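Local coordinates for DNA repair protein XRCC1 (Homo sapiens, PDB 3LQC), which acts as a scaffold in DNA single-strand break repair, assembling repair protein complexes at breaks and binding poly-ADP-ribose chains, including those on auto-modified PARP1, at residues S14-S17 against T18-A21; F93-P96 against S97-R100. One frame throughout, in Å; residues are numbered along the deposited sequence.

Contact 1 (S14-S17 against T18-A21)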
loop_
_atom_site.group_PDB
_atom_site.type_symbol
_atom_site.label_atom_id
_atom_site.label_comp_id
_atom_site.label_asym_id
_atom_site.label_seq_id
_atom_site.Cartn_x
_atom_site.Cartn_y
_atom_site.Cartn_z
ATOM N N SER A 14 -29.276 26.436 -7.163
ATOM C CA SER A 14 -30.326 26.245 -6.171
ATOM C C SER A 14 -30.376 24.789 -5.746
ATOM O O SER A 14 -31.436 24.149 -5.747
ATOM C CB SER A 14 -31.677 26.722 -6.705
ATOM O OG SER A 14 -31.640 28.121 -6.925
ATOM N N GLN A 15 -29.205 24.276 -5.390
ATOM C CA GLN A 15 -29.067 22.896 -4.970
ATOM C C GLN A 15 -27.819 22.734 -4.124
ATOM O O GLN A 15 -26.827 23.434 -4.332
ATOM C CB GLN A 15 -29.012 21.970 -6.188
ATOM C CG GLN A 15 -28.250 22.535 -7.365
ATOM C CD GLN A 15 -28.391 21.691 -8.619
ATOM O OE1 GLN A 15 -28.888 20.569 -8.573
ATOM N NE2 GLN A 15 -27.948 22.231 -9.745
ATOM N N ASP A 16 -27.874 21.824 -3.155
ATOM C CA ASP A 16 -26.685 21.494 -2.386
ATOM C C ASP A 16 -25.811 20.501 -3.151
ATOM O O ASP A 16 -26.248 19.901 -4.136
ATOM C CB ASP A 16 -27.036 20.985 -0.980
ATOM C CG ASP A 16 -27.755 19.643 -0.987
ATOM O OD1 ASP A 16 -28.155 19.164 -2.068
ATOM O OD2 ASP A 16 -27.922 19.063 0.112
ATOM N N SER A 17 -24.570 20.357 -2.703
ATOM C CA SER A 17 -23.607 19.447 -3.322
ATOM C C SER A 17 -24.217 18.114 -3.759
ATOM O O SER A 17 -24.024 17.667 -4.890
ATOM C CB SER A 17 -22.478 19.177 -2.341
ATOM O OG SER A 17 -23.013 18.672 -1.135
ATOM N N THR A 18 -24.951 17.483 -2.853
ATOM C CA THR A 18 -25.596 16.206 -3.142
ATOM C C THR A 18 -26.545 16.282 -4.337
ATOM O O THR A 18 -26.506 15.421 -5.215
ATOM C CB THR A 18 -26.360 15.689 -1.919
ATOM O OG1 THR A 18 -25.438 15.476 -0.840
ATOM C CG2 THR A 18 -27.079 14.392 -2.251
ATOM N N HIS A 19 -27.395 17.305 -4.371
ATOM C CA HIS A 19 -28.355 17.463 -5.465
ATOM C C HIS A 19 -27.648 17.842 -6.762
ATOM O O HIS A 19 -28.012 17.400 -7.854
ATOM C CB HIS A 19 -29.393 18.534 -5.114
ATOM C CG HIS A 19 -30.598 18.007 -4.398
ATOM N ND1 HIS A 19 -30.591 17.697 -3.055
ATOM C CD2 HIS A 19 -31.853 17.748 -4.838
ATOM C CE1 HIS A 19 -31.789 17.263 -2.699
ATOM N NE2 HIS A 19 -32.572 17.285 -3.761
ATOM N N CYS A 20 -26.630 18.679 -6.626
ATOM C CA CYS A 20 -25.848 19.124 -7.762
ATOM C C CYS A 20 -25.163 17.934 -8.438
ATOM O O CYS A 20 -25.202 17.794 -9.664
ATOM C CB CYS A 20 -24.820 20.149 -7.302
ATOM S SG CYS A 20 -24.024 21.020 -8.631
ATOM N N ALA A 21 -24.557 17.068 -7.631
ATOM C CA ALA A 21 -23.914 15.856 -8.145
ATOM C C ALA A 21 -24.898 14.927 -8.857
ATOM O O ALA A 21 -24.672 14.520 -10.001
ATOM C CB ALA A 21 -23.201 15.114 -7.021
#

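Contact 2 (F93-P96 against S97-R100)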
loop_
_atom_site.group_PDB
_atom_site.type_symbol
_atom_site.label_atom_id
_atom_site.label_comp_id
_atom_site.label_asym_id
_atom_site.label_seq_id
_atom_site.Cartn_x
_atom_site.Cartn_y
_atom_site.Cartn_z
ATOM N N PHE A 93 -11.405 1.460 -5.168
ATOM C CA PHE A 93 -12.725 0.948 -5.505
ATOM C C PHE A 93 -12.618 -0.266 -6.414
ATOM O O PHE A 93 -13.520 -1.099 -6.448
ATOM C CB PHE A 93 -13.586 2.035 -6.146
ATOM C CG PHE A 93 -14.170 2.981 -5.150
ATOM C CD1 PHE A 93 -15.459 2.801 -4.683
ATOM C CD2 PHE A 93 -13.415 4.023 -4.645
ATOM C CE1 PHE A 93 -15.996 3.661 -3.742
ATOM C CE2 PHE A 93 -13.946 4.881 -3.703
ATOM C CZ PHE A 93 -15.238 4.702 -3.254
ATOM N N MET A 94 -11.506 -0.364 -7.139
ATOM C CA MET A 94 -11.221 -1.545 -7.950
ATOM C C MET A 94 -9.735 -1.831 -7.949
ATOM O O MET A 94 -8.920 -0.910 -7.894
ATOM C CB MET A 94 -11.678 -1.345 -9.396
ATOM C CG MET A 94 -13.131 -0.970 -9.542
ATOM S SD MET A 94 -13.583 -0.742 -11.266
ATOM C CE MET A 94 -13.505 -2.414 -11.893
ATOM N N SER A 95 -9.385 -3.111 -8.026
ATOM C CA SER A 95 -7.998 -3.505 -8.214
ATOM C C SER A 95 -7.668 -3.375 -9.687
ATOM O O SER A 95 -8.571 -3.252 -10.520
ATOM C CB SER A 95 -7.799 -4.956 -7.789
ATOM O OG SER A 95 -8.524 -5.807 -8.649
ATOM N N PRO A 96 -6.371 -3.394 -10.021
ATOM C CA PRO A 96 -5.964 -3.435 -11.429
ATOM C C PRO A 96 -6.577 -4.626 -12.175
ATOM O O PRO A 96 -7.024 -4.443 -13.314
ATOM C CB PRO A 96 -4.441 -3.560 -11.341
ATOM C CG PRO A 96 -4.105 -2.852 -10.062
ATOM C CD PRO A 96 -5.224 -3.198 -9.119
ATOM N N SER A 97 -6.601 -5.804 -11.546
ATOM C CA SER A 97 -7.227 -6.995 -12.130
ATOM C C SER A 97 -8.685 -6.718 -12.435
ATOM O O SER A 97 -9.152 -6.919 -13.560
ATOM C CB SER A 97 -7.194 -8.197 -11.169
ATOM O OG SER A 97 -6.000 -8.275 -10.434
ATOM N N GLU A 98 -9.403 -6.283 -11.407
ATOM C CA GLU A 98 -10.825 -6.009 -11.528
ATOM C C GLU A 98 -11.067 -4.959 -12.594
ATOM O O GLU A 98 -11.992 -5.086 -13.391
ATOM C CB GLU A 98 -11.389 -5.536 -10.197
ATOM C CG GLU A 98 -11.575 -6.643 -9.195
ATOM C CD GLU A 98 -11.722 -6.122 -7.787
ATOM O OE1 GLU A 98 -11.081 -5.096 -7.468
ATOM O OE2 GLU A 98 -12.471 -6.740 -7.002
ATOM N N SER A 99 -10.221 -3.932 -12.596
ATOM C CA SER A 99 -10.312 -2.861 -13.575
ATOM C C SER A 99 -10.275 -3.444 -14.969
ATOM O O SER A 99 -11.095 -3.094 -15.807
ATOM C CB SER A 99 -9.168 -1.870 -13.399
ATOM O OG SER A 99 -9.288 -1.177 -12.168
ATOM N N ARG A 100 -9.333 -4.360 -15.197
ATOM C CA ARG A 100 -9.168 -4.995 -16.503
ATOM C C ARG A 100 -10.293 -5.973 -16.841
ATOM O O ARG A 100 -10.687 -6.094 -18.000
ATOM C CB ARG A 100 -7.806 -5.694 -16.606
ATOM C CG ARG A 100 -6.633 -4.739 -16.842
ATOM C CD ARG A 100 -5.339 -5.480 -17.104
ATOM N NE ARG A 100 -5.036 -6.416 -16.029
ATOM C CZ ARG A 100 -4.251 -6.136 -14.991
ATOM N NH1 ARG A 100 -3.677 -4.947 -14.888
ATOM N NH2 ARG A 100 -4.027 -7.052 -14.061
#

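Contact 1 (S14-S17 against T18-A21)
An aspartate N-cap starts helix 17-25 of the XRCC1 N-terminal domain: Asp16 turns its carboxylate back over the first turn and meets His19 three residues on. Its chi1 of 67° sets CG between the backbone N and the carbonyl carbon, and this places OD1 over the helix start. There Asp16 OD1 accepts the capping bond from His19 N at 3.1 Å, the donor lying well out of the carboxylate plane. The same oxygen takes a second bond from the imidazole, His19 ND1 to Asp16 OD1 at 3.0 Å. This one arrives on the syn side and is more bent, with an N-H...O angle of 139°, and the carboxylate and ring planes stand 45° apart. The two donors approach OD1 from opposite faces of its plane.

Beneath the cap the helical bonding begins, with Cys20 N on Asp16 O at 2.8 Å and Ala21 N on Ser17 O. On the flank, Gln15 runs its extended chain beside the turn: its CB lies 3.6 Å from His19 CB, and its OE1 comes 3.5 Å from Cys20 CA while accepting a hydrogen bond from Asn23. Cut back to an alanine, Gln15 would probably leave the Asn23 amide without this acceptor and a gap beside Cys20. Cys20 is tied by a disulfide to Cys12 of the preceding strand, and Ser17 OG bonds to Glu53.

With ND1 bonded as donor to OD1, the histidine ring is probably restrained in its rotation even though it lies at the surface. The carboxylate's negative charge, set against the positive end of the helix dipole, would be expected to stabilise the helix start and to favour a protonated imidazole.

Contact 2 (F93-P96 against S97-R100)
Glu98 bends back to Ser95 across the first turn of helix 96-101, and its side chain stays against that serine along its length. Glu98 CB lies 3.3 Å from Ser95 OG. Glu98 CG, placed beside the backbone N and anti to the carbonyl carbon (chi1 -76°), passes 3.2 Å from Ser95 OG, and Glu98 CD follows at 3.3 Å from that atom. Beyond it the extended chain delivers OE1 to the serine's backbone: Ser95 N donates to Glu98 OE1 at 2.7 Å, nearly straight at 166°. Ser95 OG also gives OE1 a hydrogen bond, from above the carboxylate plane, and itself accepts from Glu98 N at 2.9 Å. These reciprocal bonds make a capping box, with Ser95 as N-cap of the short helix that follows strand 85-92 in the N-terminal domain. OE2 forms a salt bridge with Arg107 and accepts a hydrogen bond from Asn104.

On the next residue, Ser99 N and Ser99 OG both bond to Ser95 O, each at 2.7 Å; the hydroxyl approaches from well above the carbonyl plane and is also bonded to Gln134. Met94 bends its chain so that CE rests 3.4 Å from Glu98 O. Farther along, the guanidinium of Arg100 lies with one face over Pro96 O, 3.6 Å from the plane. Outside the turn, Arg100 NH2 pairs with an acidic side chain of another protein's chain.

Overall arrangement
Contacts 1 and 2 both start a helix after one of the outermost strands, within this chain, of the mixed five-stranded sheet: 7-12 leads into the first, 85-92 into the second. Their centres are 30 Å apart, on opposite sides of the chain's centre. Each mixes buried and exposed residues. Contact 1 packs its inner side on strands 42-49 and 143-150, while its histidine is exposed. Contact 2 packs on loops and on strands 57-63 and 108-111, and its outer end reaches another protein chain. In both a carboxylate oxygen takes two donors, but in contact 1 it belongs to the N-cap residue itself and in contact 2 to the residue three further on.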